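Local coordinates for protein type 3 secretion system chaperone YscE (Yersinia pestis, PDB 2P58) that acts with YscG as a cytoplasmic chaperone that keeps the type III secretion needle protein YscF from polymerising before it is secreted, at residues 25-30 with 48-53. Sequence-based numbering, arbitrary orientation.
Sequences TKLKKD and KALESA
Leu27 and Leu50 meet where the last turn of helix 10-30 lies against the middle of helix 37-60, and they carry most of what these two segments share. The segments are offset along the helical hairpin, so that Leu27 CA and Leu50 CA, their closest CA pair, are 9.6 Å apart, and only about 98 Å² is buried in all.

Along 48-53, Lys48 and Ala49 come first; their side chains, like those of Ser52 and Ala53, pack on another protein of the complex, Ala49 on an aromatic side chain and the others on apolar ones. Leu50 follows, pointing at the partner helix. Its CD1 touches CD2 of Leu27 at 4.0 Å, a methyl-to-methyl meeting of two side chains that cross at a slant. Leu27 gets there with CG anti to its own nitrogen (chi1 175°), whereas in Leu50 CG lies anti to the carbonyl carbon (chi1 -74°). Neighbours fill in around the pair: Leu27 also rests on Trp43, Glu46 and Ser47, Leu50 on Leu20 and Ala23, and Ala53 on Leu20.

Glu51 is next, at the margin. Its carboxylate reaches across so that OE2 lies 4.5 Å from CE of Lys28 and 4.8 Å from the Lys28 NZ, too far for a salt bridge; OE2 also has a weak hydrogen bond with Ser47 OG. Ser52 OG donates to Lys48 O at 2.8 Å, and Ser52 N reaches the same oxygen from the opposite face.

Within the last turn of helix 10-30, Lys26 NZ is salt-bridged to Asp30 OD2 at 2.8 Å.

With no hydrogen bond spanning the segments, the joint rests on apolar leucine packing, to which the Lys28 and Glu51 charges, near each other but not in contact, could add at most a weak, solvent-screened attraction.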
ATOM      1  N   THR A  25     -15.580 -15.559  -9.958  1.00 15.75           N
ATOM      2  CA  THR A  25     -16.389 -16.549 -10.685  1.00 17.09           C
ATOM      3  C   THR A  25     -16.307 -16.322 -12.191  1.00 18.34           C
ATOM      4  O   THR A  25     -16.182 -17.285 -12.970  1.00 16.61           O
ATOM      5  CB  THR A  25     -17.855 -16.489 -10.180  1.00 18.10           C
ATOM      6  OG1 THR A  25     -17.835 -16.811  -8.785  1.00 19.88           O
ATOM      7  CG2 THR A  25     -18.745 -17.497 -10.928  1.00 19.37           C
ATOM      8  N   LYS A  26     -16.336 -15.054 -12.611  1.00 16.22           N
ATOM      9  CA  LYS A  26     -16.253 -14.730 -14.028  1.00 17.27           C
ATOM     10  C   LYS A  26     -14.883 -15.162 -14.604  1.00 17.92           C
ATOM     11  O   LYS A  26     -14.802 -15.733 -15.691  1.00 16.37           O
ATOM     12  CB  LYS A  26     -16.473 -13.229 -14.273  1.00 20.06           C
ATOM     13  CG  LYS A  26     -16.246 -12.804 -15.729  1.00 25.35           C
ATOM     14  CD  LYS A  26     -16.419 -11.312 -15.930  1.00 33.07           C
ATOM     15  CE  LYS A  26     -15.886 -10.869 -17.299  1.00 35.72           C
ATOM     16  NZ  LYS A  26     -14.432 -11.237 -17.452  1.00 41.09           N
ATOM     17  N   LEU A  27     -13.813 -14.891 -13.862  1.00 15.72           N
ATOM     18  CA  LEU A  27     -12.467 -15.288 -14.278  1.00 15.63           C
ATOM     19  C   LEU A  27     -12.388 -16.817 -14.397  1.00 16.17           C
ATOM     20  O   LEU A  27     -11.829 -17.345 -15.363  1.00 16.27           O
ATOM     21  CB  LEU A  27     -11.446 -14.787 -13.238  1.00 16.40           C
ATOM     22  CG  LEU A  27      -9.999 -15.211 -13.458  1.00 17.84           C
ATOM     23  CD1 LEU A  27      -9.520 -14.743 -14.833  1.00 18.40           C
ATOM     24  CD2 LEU A  27      -9.138 -14.597 -12.336  1.00 17.82           C
ATOM     25  N   LYS A  28     -12.984 -17.554 -13.463  1.00 16.59           N
ATOM     26  CA  LYS A  28     -12.894 -19.006 -13.585  1.00 18.39           C
ATOM     27  C   LYS A  28     -13.653 -19.479 -14.821  1.00 17.22           C
ATOM     28  O   LYS A  28     -13.277 -20.472 -15.443  1.00 15.49           O
ATOM     29  CB  LYS A  28     -13.412 -19.687 -12.329  1.00 20.22           C
ATOM     30  CG  LYS A  28     -12.488 -19.465 -11.128  1.00 24.15           C
ATOM     31  CD  LYS A  28     -13.089 -20.113  -9.906  1.00 27.34           C
ATOM     32  CE  LYS A  28     -12.164 -20.021  -8.726  1.00 29.82           C
ATOM     33  NZ  LYS A  28     -12.814 -20.647  -7.553  1.00 32.77           N
ATOM     34  N   LYS A  29     -14.722 -18.769 -15.187  1.00 18.52           N
ATOM     35  CA  LYS A  29     -15.456 -19.106 -16.420  1.00 20.56           C
ATOM     36  C   LYS A  29     -14.598 -18.738 -17.651  1.00 21.71           C
ATOM     37  O   LYS A  29     -14.558 -19.479 -18.646  1.00 21.08           O
ATOM     38  CB  LYS A  29     -16.804 -18.382 -16.452  1.00 22.34           C
ATOM     39  CG  LYS A  29     -17.775 -18.994 -15.467  1.00 27.44           C
ATOM     40  CD  LYS A  29     -19.140 -18.291 -15.482  1.00 33.03           C
ATOM     41  CE  LYS A  29     -20.008 -18.729 -14.287  1.00 33.59           C
ATOM     42  NZ  LYS A  29     -21.095 -17.712 -14.076  1.00 36.08           N
ATOM     43  N   ASP A  30     -13.901 -17.602 -17.597  1.00 19.99           N
ATOM     44  CA  ASP A  30     -13.028 -17.234 -18.711  1.00 19.59           C
ATOM     45  C   ASP A  30     -11.906 -18.286 -18.859  1.00 17.32           C
ATOM     46  O   ASP A  30     -11.459 -18.575 -19.950  1.00 18.42           O
ATOM     47  CB  ASP A  30     -12.354 -15.854 -18.496  1.00 22.55           C
ATOM     48  CG  ASP A  30     -13.335 -14.684 -18.583  1.00 28.34           C
ATOM     49  OD1 ASP A  30     -14.474 -14.878 -19.060  1.00 30.13           O
ATOM     50  OD2 ASP A  30     -12.957 -13.559 -18.173  1.00 30.32           O
ATOM     51  N   LYS A  48      -5.237 -15.617  -8.159  1.00 14.91           N
ATOM     52  CA  LYS A  48      -4.615 -15.637  -6.849  1.00 16.84           C
ATOM     53  C   LYS A  48      -4.796 -14.299  -6.116  1.00 16.78           C
ATOM     54  O   LYS A  48      -4.983 -14.264  -4.886  1.00 13.82           O
ATOM     55  CB  LYS A  48      -3.132 -15.972  -6.966  1.00 19.81           C
ATOM     56  CG  LYS A  48      -2.551 -16.413  -5.624  1.00 26.15           C
ATOM     57  CD  LYS A  48      -3.303 -17.669  -5.131  1.00 30.67           C
ATOM     58  CE  LYS A  48      -2.918 -18.048  -3.705  1.00 35.05           C
ATOM     59  NZ  LYS A  48      -1.447 -18.181  -3.588  1.00 35.86           N
ATOM     60  N   ALA A  49      -4.742 -13.198  -6.858  1.00 14.07           N
ATOM     61  CA  ALA A  49      -4.923 -11.880  -6.242  1.00 14.07           C
ATOM     62  C   ALA A  49      -6.349 -11.755  -5.677  1.00 12.50           C
ATOM     63  O   ALA A  49      -6.579 -11.252  -4.565  1.00 12.17           O
ATOM     64  CB  ALA A  49      -4.669 -10.800  -7.264  1.00 11.86           C
ATOM     65  N   LEU A  50      -7.315 -12.236  -6.446  1.00 11.66           N
ATOM     66  CA  LEU A  50      -8.701 -12.146  -5.986  1.00 13.26           C
ATOM     67  C   LEU A  50      -8.928 -13.028  -4.774  1.00 13.45           C
ATOM     68  O   LEU A  50      -9.575 -12.598  -3.820  1.00 12.42           O
ATOM     69  CB  LEU A  50      -9.658 -12.553  -7.115  1.00 14.74           C
ATOM     70  CG  LEU A  50      -9.795 -11.512  -8.227  1.00 15.52           C
ATOM     71  CD1 LEU A  50     -10.469 -12.145  -9.436  1.00 14.75           C
ATOM     72  CD2 LEU A  50     -10.589 -10.299  -7.719  1.00 15.27           C
ATOM     73  N   GLU A  51      -8.414 -14.265  -4.809  1.00 14.77           N
ATOM     74  CA  GLU A  51      -8.585 -15.183  -3.694  1.00 15.72           C
ATOM     75  C   GLU A  51      -7.960 -14.563  -2.454  1.00 13.76           C
ATOM     76  O   GLU A  51      -8.503 -14.645  -1.361  1.00 13.07           O
ATOM     77  CB  GLU A  51      -7.911 -16.538  -4.001  1.00 17.89           C
ATOM     78  CG  GLU A  51      -8.659 -17.327  -5.087  1.00 25.65           C
ATOM     79  CD  GLU A  51      -7.841 -18.491  -5.657  1.00 34.33           C
ATOM     80  OE1 GLU A  51      -6.696 -18.713  -5.187  1.00 35.44           O
ATOM     81  OE2 GLU A  51      -8.350 -19.174  -6.586  1.00 38.68           O
ATOM     82  N   SER A  52      -6.799 -13.949  -2.646  1.00 13.46           N
ATOM     83  CA  SER A  52      -6.077 -13.320  -1.531  1.00 13.40           C
ATOM     84  C   SER A  52      -6.845 -12.160  -0.925  1.00 10.88           C
ATOM     85  O   SER A  52      -6.836 -11.954   0.282  1.00 14.07           O
ATOM     86  CB  SER A  52      -4.715 -12.831  -2.035  1.00 12.77           C
ATOM     87  OG  SER A  52      -3.889 -13.952  -2.351  1.00 16.62           O
ATOM     88  N   ALA A  53      -7.441 -11.348  -1.783  1.00 11.51           N
ATOM     89  CA  ALA A  53      -8.213 -10.218  -1.318  1.00 11.84           C
ATOM     90  C   ALA A  53      -9.446 -10.685  -0.543  1.00 11.68           C
ATOM     91  O   ALA A  53      -9.776 -10.158   0.513  1.00 11.57           O
ATOM     92  CB  ALA A  53      -8.639  -9.345  -2.529  1.00 12.04           C
TER